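PDB 3U64: protein TP_0956 from Treponema pallidum subsp. pallidum, which is a lipoprotein of the tetratricopeptide-repeat clan that probably acts as the T component of a TRAP transporter, through protein-protein interactions. Local coordinates for residues A88-E93 with S284-R289; R115-S120 with Y156-G161; R130-F133 with R139-K142; T244-L249 with A257-A262. All blocks are in the same frame, centred on the assembly; numbering follows the deposited sequence.

Contact 1 (A88-E93 with S284-R289); sequences AQYLPE and SQKRAR. With SO4 (sulfate ion), chain B.
Tyr90 packs the hydroxyl end of its side chain against the helix backbone at Arg287. The phenol points at helix 278-293 and ends there, its OH 3.2 Å from Arg287 CA and 3.6 Å from Arg287 CB. A torsion that places the ring beside the backbone N (chi1 -58°) sends it across the gap. The backbone N of Arg287 is also near this oxygen, but the angle is too poor for a hydrogen bond. Farther along the ring, Tyr90 CE2 lies 4.1 Å from Lys286 CE, and the two side chains pass at a slant.

Both segments belong to a helical protein of the tetratricopeptide-repeat clan. The contact joins the C-terminal end of helix 66-89 and the turn after it to helix 278-293, at the surface of the fold. Trp290 of the same late helix also meets the Tyr90 ring.

In the polar part, the amide end of Gln89 lies next to the Arg287 guanidinium. The side chains cross at about a right angle, and the amide and guanidinium planes are 65° apart. Arg287 reaches the amide through a chain that bends at chi2.

An ionic site adjoins the contact on the Lys286 side. Arg289 NH1 donates to sulfate O1 at 2.6 Å (145° at the hydrogen), and Lys286 CE lies 3.5 Å from sulfate O3. The sulfate probably came from the crystallisation liquor.

Contact 2 (R115-S120 with Y156-G161); sequences RYALSS and YWVGTG
Trp157, whose CB touches Ala117 CB at 4.4 Å, carries Tyr156 on one face of its indole: Tyr156 CE2 sits 3.5 Å above that plane, toward the rim. The Tyr156 ring in turn has Trp157 NE1 in plane at its edge and Thr160 OG1 over one face, again off centre. The indole leads away from helix 96-124, toward Arg74, Ile77 and Met78 of helix 66-89. Thr160 OG1 also donates to Tyr156 O at 2.7 Å, while the backbone N of Thr160 reaches the same oxygen from the opposite face of its plane.

Val158 CG2 makes most of the close approaches across the interface. It lies anti to its own carbonyl carbon and presses on the backbone of the facing helix, 3.3 Å from Leu118 N and 3.6 Å from Ala117 CB; Leu118 CB lies 3.9 Å away. The small Ala117 allows this closeness: its CA comes within 5.8 Å of that of Val158, and the local axes approach to 8.3 Å.

With an angle of 151° between their directions, the segments form a tight, roughly antiparallel helix pair, buried and joined by side-chain carbons that meet one another and, through CG2, the backbone, consistent with the helix packing of the all-helical, tetratricopeptide-repeat-clan fold.

Contact 3 (R130-F133 with R139-K142); sequences REVF and RLHK. With SO4 (sulfate ion), chain C.
Arg139 and Glu131 bury the largest areas here and are joined by a two-pronged salt bridge. The guanidinium approaches side-on: its NE donates to Glu131 OE1 at 3.0 Å, and its NH2 donates to Glu131 OE2 at 2.9 Å. Both bonds are nearly straight (175° and 169°), and both acceptors lie close to the guanidinium plane. The fit is less flat on the acid's side, because the two planes are 40° apart. OE1 is met on its syn side, whereas OE2 is approached from above the carboxylate plane. A bend at chi3 turns the arginine back toward the glutamate, whose own chain folds at chi2 to meet it. One water donates both to Glu131 OE1 and to Arg139 O, so OE1 is held twice and the carboxylate is tied to the backbone of the second helix.

Arg139 NH2 serves a second anion as well, donating to sulfate O2 at 3.0 Å. Arg130 approaches the same ion from the other helix, 128-132, through weak bonds from NE and NH2. The sulfate, probably from the crystallisation liquor, thus bridges the two arginines.

Leu140, third in buried area, brings CD1 to 3.4 Å from Val132 CG2, a tight carbon contact, and to the same distance from Val132 O.

The salt bridge and the Leu140-Val132 packing close a helix-turn-helix hairpin of short helices 128-132 and 137-144. Helix 176-192 backs the apolar side, with His180 and Met184 touching Leu140 and with Thr178 and Ala181 touching Phe133.

Contact 4 (T244-L249 with A257-A262); sequences TYADAL and AGFDEA
Ala246 and Phe259 meet at the closest point of a helical hairpin in which helices 240-250 and 256-268, joined by a short loop, run roughly antiparallel, as in the helix pairs of tetratricopeptide-repeat proteins. The local axes are 8.3 Å apart with 149° between their directions, and the two CA atoms come within 4.3 Å. Such an approach is possible because the facing residues are small: alanine at 246 and 262, glycine at 258.

The methyl groups of Ala246 and Ala262 point at the opposing helix and touch each other, CB to CB, at 4.0 Å. The two aromatic rings are placed differently. Tyr245 has its ring anti to the backbone N (chi1 -173°), and the Ala262 methyl sits at the ring's edge near its plane, 3.9 Å from Tyr245 CD2. Farther out along the same edge, Tyr245 CE2 faces Gly258, which has no side chain to block it. Phe227 of helix 220-233 also meets the tyrosine ring.

Phe259 leaves its helix flanking the interface instead of pointing straight across, and its ring turns an edge to the carbonyl oxygen of Ala246. The Ala246 methyl lies off the ring plane, outside the rim, with Phe259 CD1 3.9 Å from Ala246 CB. Phe299, near the C terminus, packs edge-to-face with this ring, and Asp260 OD1, which makes a salt bridge with Lys292, lies in plane at the ring edge. Helix 240-250 widens into a pi-type turn at 245-249, beginning at Tyr245. Within that turn, Ala246 O lies near the Phe259 ring plane, 3.6 Å from Phe259 CD1.

From the N terminus, helix 66-89 supplies the first half of contact 1, whose partner comes only at helix 278-293, so this contact spans most of the chain and encloses the other three. Within that span, contact 2 joins helix 96-124 to helix 152-166, and contact 3 closes a short turn inside the same loop; the two touch where Leu118 CD2 lies 3.7 Å from Phe133 CE2. Contact 4 opens after contact 2 has closed and ties the late hairpin together. It adjoins contact 1 through a long, weak ion pair between Asp247 and Arg287. Contacts 2 and 3 lie on one side of the chain's centre, and contacts 1 and 4 each lie opposite them.

Contact 1 (A88-E93 with S284-R289)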
loop_
_atom_site.group_PDB
_atom_site.type_symbol
_atom_site.label_atom_id
_atom_site.label_comp_id
_atom_site.label_asym_id
_atom_site.label_seq_id
_atom_site.Cartn_x
_atom_site.Cartn_y
_atom_site.Cartn_z
ATOM N N ALA A 88 -1.831 -13.849 10.137
ATOM C CA ALA A 88 -2.311 -15.191 9.847
ATOM C C ALA A 88 -2.714 -15.898 11.141
ATOM O O ALA A 88 -3.695 -16.645 11.175
ATOM C CB ALA A 88 -1.240 -15.994 9.131
ATOM N N GLN A 89 -1.949 -15.662 12.204
ATOM C CA GLN A 89 -2.183 -16.337 13.471
ATOM C C GLN A 89 -3.494 -15.903 14.103
ATOM O O GLN A 89 -4.081 -16.637 14.895
ATOM C CB GLN A 89 -1.051 -16.059 14.435
ATOM C CG GLN A 89 0.272 -16.626 14.009
ATOM C CD GLN A 89 1.193 -16.817 15.189
ATOM O OE1 GLN A 89 0.763 -17.282 16.249
ATOM N NE2 GLN A 89 2.459 -16.445 15.027
ATOM N N TYR A 90 -3.957 -14.710 13.750
ATOM C CA TYR A 90 -5.180 -14.193 14.352
ATOM C C TYR A 90 -6.405 -14.554 13.517
ATOM O O TYR A 90 -7.509 -14.103 13.798
ATOM C CB TYR A 90 -5.087 -12.677 14.580
ATOM C CG TYR A 90 -3.922 -12.228 15.454
ATOM C CD1 TYR A 90 -3.277 -13.110 16.315
ATOM C CD2 TYR A 90 -3.465 -10.922 15.408
ATOM C CE1 TYR A 90 -2.204 -12.696 17.112
ATOM C CE2 TYR A 90 -2.405 -10.498 16.196
ATOM C CZ TYR A 90 -1.773 -11.384 17.048
ATOM O OH TYR A 90 -0.706 -10.947 17.831
ATOM N N LEU A 91 -6.207 -15.369 12.485
ATOM C CA LEU A 91 -7.317 -15.859 11.678
ATOM C C LEU A 91 -8.095 -16.939 12.434
ATOM O O LEU A 91 -7.549 -17.595 13.335
ATOM C CB LEU A 91 -6.826 -16.433 10.350
ATOM C CG LEU A 91 -6.191 -15.555 9.273
ATOM C CD1 LEU A 91 -5.658 -16.475 8.190
ATOM C CD2 LEU A 91 -7.172 -14.546 8.673
ATOM N N PRO A 92 -9.378 -17.122 12.065
ATOM C CA PRO A 92 -10.278 -18.140 12.625
ATOM C C PRO A 92 -9.984 -19.555 12.114
ATOM O O PRO A 92 -9.541 -19.720 10.976
ATOM C CB PRO A 92 -11.667 -17.702 12.126
ATOM C CG PRO A 92 -11.500 -16.320 11.595
ATOM C CD PRO A 92 -10.083 -16.226 11.134
ATOM N N GLU A 93 -10.236 -20.547 12.961
ATOM C CA GLU A 93 -10.150 -21.973 12.624
ATOM C C GLU A 93 -10.576 -22.371 11.209
ATOM O O GLU A 93 -9.902 -23.166 10.554
ATOM C CB GLU A 93 -11.001 -22.778 13.610
ATOM C CG GLU A 93 -10.465 -22.767 15.013
ATOM C CD GLU A 93 -9.080 -23.359 15.081
ATOM O OE1 GLU A 93 -8.720 -24.132 14.165
ATOM O OE2 GLU A 93 -8.351 -23.045 16.044
ATOM N N SER A 284 4.084 -6.692 20.191
ATOM C CA SER A 284 4.196 -7.712 21.223
ATOM C C SER A 284 3.016 -7.697 22.181
ATOM O O SER A 284 2.558 -8.745 22.619
ATOM C CB SER A 284 5.496 -7.558 21.995
ATOM O OG SER A 284 6.579 -7.905 21.163
ATOM N N GLN A 285 2.511 -6.523 22.518
ATOM C CA GLN A 285 1.385 -6.506 23.440
ATOM C C GLN A 285 0.104 -7.062 22.802
ATOM O O GLN A 285 -0.680 -7.719 23.480
ATOM C CB GLN A 285 1.193 -5.121 24.058
ATOM C CG GLN A 285 2.390 -4.710 24.902
ATOM C CD GLN A 285 2.135 -3.455 25.710
ATOM O OE1 GLN A 285 1.551 -2.493 25.218
ATOM N NE2 GLN A 285 2.583 -3.459 26.961
ATOM N N LYS A 286 -0.099 -6.810 21.507
ATOM C CA LYS A 286 -1.184 -7.471 20.773
ATOM C C LYS A 286 -1.061 -8.983 20.885
ATOM O O LYS A 286 -2.053 -9.676 21.089
ATOM C CB LYS A 286 -1.176 -7.101 19.289
ATOM C CG LYS A 286 -1.686 -5.725 18.971
ATOM C CD LYS A 286 -2.003 -5.603 17.487
ATOM C CE LYS A 286 -3.160 -6.522 17.085
ATOM N NZ LYS A 286 -3.553 -6.362 15.650
ATOM N N ARG A 287 0.162 -9.492 20.744
ATOM C CA ARG A 287 0.394 -10.926 20.852
ATOM C C ARG A 287 0.102 -11.497 22.265
ATOM O O ARG A 287 -0.502 -12.555 22.397
ATOM C CB ARG A 287 1.816 -11.266 20.418
ATOM C CG ARG A 287 2.134 -12.734 20.548
ATOM C CD ARG A 287 2.443 -13.366 19.209
ATOM N NE ARG A 287 2.741 -14.785 19.376
ATOM C CZ ARG A 287 1.897 -15.769 19.080
ATOM N NH1 ARG A 287 0.699 -15.494 18.578
ATOM N NH2 ARG A 287 2.258 -17.030 19.277
ATOM N N ALA A 288 0.536 -10.795 23.311
ATOM C CA ALA A 288 0.259 -11.191 24.690
ATOM C C ALA A 288 -1.244 -11.158 25.001
ATOM O O ALA A 288 -1.766 -12.045 25.657
ATOM C CB ALA A 288 1.031 -10.289 25.675
ATOM N N ARG A 289 -1.934 -10.137 24.518
ATOM C CA ARG A 289 -3.390 -10.091 24.641
ATOM C C ARG A 289 -4.054 -11.317 23.999
ATOM O O ARG A 289 -4.978 -11.906 24.566
ATOM C CB ARG A 289 -3.930 -8.822 23.993
ATOM C CG ARG A 289 -4.640 -7.889 24.943
ATOM C CD ARG A 289 -4.756 -6.491 24.350
ATOM N NE ARG A 289 -3.788 -5.580 24.964
ATOM C CZ ARG A 289 -2.979 -4.755 24.296
ATOM N NH1 ARG A 289 -3.008 -4.701 22.969
ATOM N NH2 ARG A 289 -2.142 -3.972 24.962
HETATM S S SO4 B . -5.915 -5.752 20.488
HETATM O O1 SO4 B . -5.196 -5.385 21.702
HETATM O O2 SO4 B . -5.910 -4.616 19.567
HETATM O O3 SO4 B . -5.245 -6.896 19.878
HETATM O O4 SO4 B . -7.292 -6.118 20.813
#

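Contact 2 (R115-S120 with Y156-G161)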
loop_
_atom_site.group_PDB
_atom_site.type_symbol
_atom_site.label_atom_id
_atom_site.label_comp_id
_atom_site.label_asym_id
_atom_site.label_seq_id
_atom_site.Cartn_x
_atom_site.Cartn_y
_atom_site.Cartn_z
ATOM N N ARG A 115 18.820 -15.119 3.485
ATOM C CA ARG A 115 19.786 -15.250 2.404
ATOM C C ARG A 115 20.391 -13.901 2.007
ATOM O O ARG A 115 21.562 -13.822 1.620
ATOM C CB ARG A 115 19.141 -15.919 1.183
ATOM C CG ARG A 115 18.766 -17.364 1.423
ATOM C CD ARG A 115 18.110 -18.025 0.212
ATOM N NE ARG A 115 17.329 -19.184 0.644
ATOM C CZ ARG A 115 16.842 -20.115 -0.168
ATOM N NH1 ARG A 115 17.065 -20.037 -1.476
ATOM N NH2 ARG A 115 16.144 -21.130 0.331
ATOM N N TYR A 116 19.578 -12.849 2.065
ATOM C CA TYR A 116 20.085 -11.500 1.859
ATOM C C TYR A 116 21.122 -11.134 2.927
ATOM O O TYR A 116 22.178 -10.599 2.605
ATOM C CB TYR A 116 18.940 -10.484 1.865
ATOM C CG TYR A 116 18.232 -10.350 0.540
ATOM C CD1 TYR A 116 18.895 -10.586 -0.658
ATOM C CD2 TYR A 116 16.903 -9.968 0.484
ATOM C CE1 TYR A 116 18.235 -10.459 -1.883
ATOM C CE2 TYR A 116 16.242 -9.833 -0.725
ATOM C CZ TYR A 116 16.904 -10.076 -1.899
ATOM O OH TYR A 116 16.228 -9.934 -3.086
ATOM N N ALA A 117 20.828 -11.429 4.194
ATOM C CA ALA A 117 21.758 -11.084 5.279
ATOM C C ALA A 117 23.022 -11.927 5.182
ATOM O O ALA A 117 24.141 -11.450 5.428
ATOM C CB ALA A 117 21.097 -11.241 6.659
ATOM N N LEU A 118 22.840 -13.182 4.795
ATOM C CA LEU A 118 23.967 -14.095 4.632
ATOM C C LEU A 118 24.964 -13.555 3.595
ATOM O O LEU A 118 26.156 -13.866 3.649
ATOM C CB LEU A 118 23.451 -15.469 4.215
ATOM C CG LEU A 118 24.461 -16.576 3.925
ATOM C CD1 LEU A 118 25.325 -16.858 5.163
ATOM C CD2 LEU A 118 23.729 -17.829 3.458
ATOM N N SER A 119 24.505 -12.728 2.654
ATOM C CA SER A 119 25.454 -12.230 1.651
ATOM C C SER A 119 26.421 -11.206 2.255
ATOM O O SER A 119 27.498 -10.977 1.720
ATOM C CB SER A 119 24.779 -11.735 0.368
ATOM O OG SER A 119 23.900 -10.660 0.624
ATOM N N SER A 120 26.048 -10.617 3.388
ATOM C CA SER A 120 26.995 -9.815 4.158
ATOM C C SER A 120 28.164 -10.686 4.648
ATOM O O SER A 120 29.315 -10.291 4.513
ATOM C CB SER A 120 26.300 -9.090 5.319
ATOM O OG SER A 120 27.205 -8.754 6.362
ATOM N N TYR A 156 23.161 -13.025 13.807
ATOM C CA TYR A 156 21.891 -13.010 14.514
ATOM C C TYR A 156 20.727 -13.056 13.532
ATOM O O TYR A 156 19.800 -13.831 13.719
ATOM C CB TYR A 156 21.777 -11.768 15.415
ATOM C CG TYR A 156 20.354 -11.514 15.917
ATOM C CD1 TYR A 156 19.778 -12.330 16.882
ATOM C CD2 TYR A 156 19.588 -10.466 15.415
ATOM C CE1 TYR A 156 18.485 -12.121 17.329
ATOM C CE2 TYR A 156 18.284 -10.246 15.858
ATOM C CZ TYR A 156 17.736 -11.082 16.811
ATOM O OH TYR A 156 16.445 -10.880 17.264
ATOM N N TRP A 157 20.782 -12.220 12.493
ATOM C CA TRP A 157 19.676 -12.102 11.553
ATOM C C TRP A 157 19.545 -13.325 10.641
ATOM O O TRP A 157 18.445 -13.828 10.437
ATOM C CB TRP A 157 19.733 -10.766 10.786
ATOM C CG TRP A 157 19.176 -9.657 11.661
ATOM C CD1 TRP A 157 19.875 -8.665 12.284
ATOM C CD2 TRP A 157 17.803 -9.496 12.064
ATOM N NE1 TRP A 157 19.018 -7.875 13.018
ATOM C CE2 TRP A 157 17.749 -8.375 12.918
ATOM C CE3 TRP A 157 16.619 -10.186 11.772
ATOM C CZ2 TRP A 157 16.546 -7.913 13.475
ATOM C CZ3 TRP A 157 15.421 -9.734 12.344
ATOM C CH2 TRP A 157 15.400 -8.609 13.186
ATOM N N VAL A 158 20.676 -13.832 10.150
ATOM C CA VAL A 158 20.693 -15.046 9.336
ATOM C C VAL A 158 20.142 -16.222 10.139
ATOM O O VAL A 158 19.219 -16.911 9.691
ATOM C CB VAL A 158 22.126 -15.387 8.829
ATOM C CG1 VAL A 158 22.139 -16.739 8.168
ATOM C CG2 VAL A 158 22.611 -14.325 7.856
ATOM N N GLY A 159 20.691 -16.432 11.334
ATOM C CA GLY A 159 20.242 -17.519 12.187
ATOM C C GLY A 159 18.757 -17.380 12.507
ATOM O O GLY A 159 17.999 -18.365 12.487
ATOM N N THR A 160 18.332 -16.157 12.812
ATOM C CA THR A 160 16.918 -15.930 13.151
ATOM C C THR A 160 16.008 -16.225 11.964
ATOM O O THR A 160 14.971 -16.852 12.128
ATOM C CB THR A 160 16.685 -14.508 13.622
ATOM O OG1 THR A 160 17.434 -14.288 14.827
ATOM C CG2 THR A 160 15.190 -14.223 13.866
ATOM N N GLY A 161 16.405 -15.770 10.771
ATOM C CA GLY A 161 15.624 -16.005 9.567
ATOM C C GLY A 161 15.393 -17.486 9.333
ATOM O O GLY A 161 14.272 -17.927 9.058
#

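Contact 3 (R130-F133 with R139-K142)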
loop_
_atom_site.group_PDB
_atom_site.type_symbol
_atom_site.label_atom_id
_atom_site.label_comp_id
_atom_site.label_asym_id
_atom_site.label_seq_id
_atom_site.Cartn_x
_atom_site.Cartn_y
_atom_site.Cartn_z
ATOM N N ARG A 130 29.305 -22.011 1.298
ATOM C CA ARG A 130 29.619 -23.401 1.003
ATOM C C ARG A 130 30.101 -24.106 2.273
ATOM O O ARG A 130 29.738 -25.252 2.547
ATOM C CB ARG A 130 30.688 -23.482 -0.085
ATOM C CG ARG A 130 30.737 -24.815 -0.826
ATOM C CD ARG A 130 31.443 -24.661 -2.173
ATOM N NE ARG A 130 31.318 -25.831 -3.047
ATOM C CZ ARG A 130 30.309 -26.038 -3.893
ATOM N NH1 ARG A 130 29.314 -25.160 -3.975
ATOM N NH2 ARG A 130 30.294 -27.127 -4.655
ATOM N N GLU A 131 30.924 -23.411 3.048
ATOM C CA GLU A 131 31.464 -23.990 4.266
ATOM C C GLU A 131 30.365 -24.174 5.290
ATOM O O GLU A 131 30.179 -25.262 5.832
ATOM C CB GLU A 131 32.567 -23.095 4.845
ATOM C CG GLU A 131 33.732 -22.924 3.913
ATOM C CD GLU A 131 34.292 -24.257 3.458
ATOM O OE1 GLU A 131 34.748 -25.030 4.331
ATOM O OE2 GLU A 131 34.259 -24.537 2.237
ATOM N N VAL A 132 29.631 -23.097 5.550
ATOM C CA VAL A 132 28.707 -23.085 6.671
ATOM C C VAL A 132 27.590 -24.109 6.454
ATOM O O VAL A 132 27.050 -24.648 7.403
ATOM C CB VAL A 132 28.137 -21.653 6.940
ATOM C CG1 VAL A 132 26.964 -21.341 6.011
ATOM C CG2 VAL A 132 27.723 -21.504 8.384
ATOM N N PHE A 133 27.256 -24.392 5.201
ATOM C CA PHE A 133 26.213 -25.382 4.921
ATOM C C PHE A 133 26.769 -26.725 4.429
ATOM O O PHE A 133 26.029 -27.528 3.864
ATOM C CB PHE A 133 25.216 -24.835 3.896
ATOM C CG PHE A 133 24.351 -23.717 4.422
ATOM C CD1 PHE A 133 23.508 -23.921 5.510
ATOM C CD2 PHE A 133 24.358 -22.474 3.816
ATOM C CE1 PHE A 133 22.708 -22.900 5.990
ATOM C CE2 PHE A 133 23.539 -21.447 4.286
ATOM C CZ PHE A 133 22.722 -21.660 5.373
ATOM N N ARG A 139 34.368 -28.039 9.167
ATOM C CA ARG A 139 34.327 -26.902 8.260
ATOM C C ARG A 139 33.383 -25.826 8.808
ATOM O O ARG A 139 33.678 -24.629 8.740
ATOM C CB ARG A 139 33.930 -27.351 6.840
ATOM C CG ARG A 139 34.993 -28.270 6.171
ATOM C CD ARG A 139 34.516 -28.897 4.849
ATOM N NE ARG A 139 34.138 -27.896 3.847
ATOM C CZ ARG A 139 33.470 -28.170 2.730
ATOM N NH1 ARG A 139 33.090 -29.417 2.463
ATOM N NH2 ARG A 139 33.173 -27.198 1.885
ATOM N N LEU A 140 32.261 -26.250 9.377
ATOM C CA LEU A 140 31.311 -25.298 9.969
ATOM C C LEU A 140 31.980 -24.501 11.097
ATOM O O LEU A 140 31.930 -23.261 11.126
ATOM C CB LEU A 140 30.101 -26.048 10.502
ATOM C CG LEU A 140 29.026 -25.263 11.253
ATOM C CD1 LEU A 140 28.510 -24.112 10.405
ATOM C CD2 LEU A 140 27.889 -26.204 11.618
ATOM N N HIS A 141 32.619 -25.231 12.007
ATOM C CA HIS A 141 33.304 -24.641 13.150
ATOM C C HIS A 141 34.494 -23.778 12.731
ATOM O O HIS A 141 34.759 -22.736 13.334
ATOM C CB HIS A 141 33.766 -25.747 14.113
ATOM C CG HIS A 141 34.510 -25.232 15.304
ATOM N ND1 HIS A 141 35.870 -24.995 15.290
ATOM C CD2 HIS A 141 34.084 -24.897 16.546
ATOM C CE1 HIS A 141 36.249 -24.538 16.471
ATOM N NE2 HIS A 141 35.186 -24.472 17.252
ATOM N N LYS A 142 35.209 -24.201 11.693
ATOM C CA LYS A 142 36.372 -23.441 11.260
ATOM C C LYS A 142 35.931 -22.113 10.669
ATOM O O LYS A 142 36.555 -21.081 10.917
ATOM C CB LYS A 142 37.212 -24.217 10.247
ATOM C CG LYS A 142 38.548 -23.553 9.916
ATOM C CD LYS A 142 39.375 -24.381 8.925
ATOM C CE LYS A 142 38.799 -24.277 7.513
ATOM N NZ LYS A 142 39.413 -25.236 6.550
HETATM S S SO4 C . 32.107 -28.863 -1.302
HETATM O O1 SO4 C . 33.173 -29.810 -0.981
HETATM O O2 SO4 C . 32.595 -27.498 -1.091
HETATM O O3 SO4 C . 31.753 -29.022 -2.708
HETATM O O4 SO4 C . 30.935 -29.137 -0.463
HETATM O O HOH W 1 35.575 -23.987 6.551
#

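Contact 4 (T244-L249 with A257-A262)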
loop_
_atom_site.group_PDB
_atom_site.type_symbol
_atom_site.label_atom_id
_atom_site.label_comp_id
_atom_site.label_asym_id
_atom_site.label_seq_id
_atom_site.Cartn_x
_atom_site.Cartn_y
_atom_site.Cartn_z
ATOM N N THR A 244 8.077 -14.681 25.782
ATOM C CA THR A 244 8.886 -15.875 25.590
ATOM C C THR A 244 8.784 -16.825 26.792
ATOM O O THR A 244 8.593 -18.035 26.625
ATOM C CB THR A 244 10.341 -15.508 25.294
ATOM O OG1 THR A 244 10.409 -14.851 24.014
ATOM C CG2 THR A 244 11.231 -16.767 25.307
ATOM N N TYR A 245 8.876 -16.278 28.002
ATOM C CA TYR A 245 8.725 -17.091 29.207
ATOM C C TYR A 245 7.386 -17.828 29.218
ATOM O O TYR A 245 7.329 -19.039 29.453
ATOM C CB TYR A 245 8.858 -16.232 30.462
ATOM C CG TYR A 245 8.879 -17.043 31.735
ATOM C CD1 TYR A 245 9.996 -17.799 32.078
ATOM C CD2 TYR A 245 7.781 -17.064 32.595
ATOM C CE1 TYR A 245 10.024 -18.556 33.242
ATOM C CE2 TYR A 245 7.796 -17.819 33.765
ATOM C CZ TYR A 245 8.926 -18.563 34.083
ATOM O OH TYR A 245 8.972 -19.318 35.234
ATOM N N ALA A 246 6.314 -17.101 28.926
ATOM C CA ALA A 246 4.963 -17.673 28.954
ATOM C C ALA A 246 4.755 -18.728 27.868
ATOM O O ALA A 246 4.258 -19.820 28.123
ATOM C CB ALA A 246 3.913 -16.565 28.818
ATOM N N ASP A 247 5.161 -18.381 26.658
ATOM C CA ASP A 247 4.852 -19.146 25.464
ATOM C C ASP A 247 5.778 -20.346 25.248
ATOM O O ASP A 247 5.320 -21.461 24.992
ATOM C CB ASP A 247 4.925 -18.203 24.265
ATOM C CG ASP A 247 4.372 -18.813 23.003
ATOM O OD1 ASP A 247 3.517 -19.712 23.105
ATOM O OD2 ASP A 247 4.780 -18.375 21.905
ATOM N N ALA A 248 7.081 -20.115 25.349
ATOM C CA ALA A 248 8.064 -21.169 25.105
ATOM C C ALA A 248 8.253 -22.106 26.301
ATOM O O ALA A 248 8.484 -23.303 26.126
ATOM C CB ALA A 248 9.402 -20.561 24.690
ATOM N N LEU A 249 8.150 -21.558 27.509
ATOM C CA LEU A 249 8.477 -22.307 28.718
ATOM C C LEU A 249 7.261 -22.711 29.548
ATOM O O LEU A 249 7.183 -23.842 30.019
ATOM C CB LEU A 249 9.444 -21.521 29.597
ATOM C CG LEU A 249 10.795 -21.098 29.006
ATOM C CD1 LEU A 249 11.677 -20.502 30.085
ATOM C CD2 LEU A 249 11.503 -22.271 28.346
ATOM N N ALA A 257 -0.193 -20.640 35.990
ATOM C CA ALA A 257 0.093 -19.539 36.909
ATOM C C ALA A 257 1.166 -18.599 36.363
ATOM O O ALA A 257 0.930 -17.405 36.227
ATOM C CB ALA A 257 0.511 -20.078 38.267
ATOM N N GLY A 258 2.341 -19.145 36.053
ATOM C CA GLY A 258 3.445 -18.367 35.508
ATOM C C GLY A 258 3.126 -17.713 34.171
ATOM O O GLY A 258 3.468 -16.557 33.937
ATOM N N PHE A 259 2.468 -18.467 33.297
ATOM C CA PHE A 259 1.958 -17.956 32.030
ATOM C C PHE A 259 1.194 -16.634 32.257
ATOM O O PHE A 259 1.505 -15.613 31.638
ATOM C CB PHE A 259 1.083 -19.051 31.387
ATOM C CG PHE A 259 0.347 -18.632 30.117
ATOM C CD1 PHE A 259 0.868 -18.927 28.861
ATOM C CD2 PHE A 259 -0.897 -18.008 30.186
ATOM C CE1 PHE A 259 0.185 -18.583 27.703
ATOM C CE2 PHE A 259 -1.586 -17.657 29.028
ATOM C CZ PHE A 259 -1.042 -17.944 27.783
ATOM N N ASP A 260 0.230 -16.645 33.174
ATOM C CA ASP A 260 -0.608 -15.468 33.428
ATOM C C ASP A 260 0.177 -14.279 33.976
ATOM O O ASP A 260 0.084 -13.180 33.434
ATOM C CB ASP A 260 -1.794 -15.808 34.347
ATOM C CG ASP A 260 -2.988 -16.385 33.583
ATOM O OD1 ASP A 260 -3.170 -16.039 32.392
ATOM O OD2 ASP A 260 -3.752 -17.179 34.179
ATOM N N GLU A 261 0.950 -14.500 35.036
ATOM C CA GLU A 261 1.826 -13.460 35.576
ATOM C C GLU A 261 2.723 -12.853 34.501
ATOM O O GLU A 261 2.853 -11.637 34.404
ATOM C CB GLU A 261 2.718 -14.017 36.684
ATOM C CG GLU A 261 2.001 -14.361 37.981
ATOM C CD GLU A 261 2.948 -14.894 39.062
ATOM O OE1 GLU A 261 4.170 -15.010 38.806
ATOM O OE2 GLU A 261 2.461 -15.191 40.173
ATOM N N ALA A 262 3.366 -13.706 33.713
ATOM C CA ALA A 262 4.338 -13.228 32.739
ATOM C C ALA A 262 3.665 -12.292 31.743
ATOM O O ALA A 262 4.188 -11.208 31.435
ATOM C CB ALA A 262 5.009 -14.395 32.029
#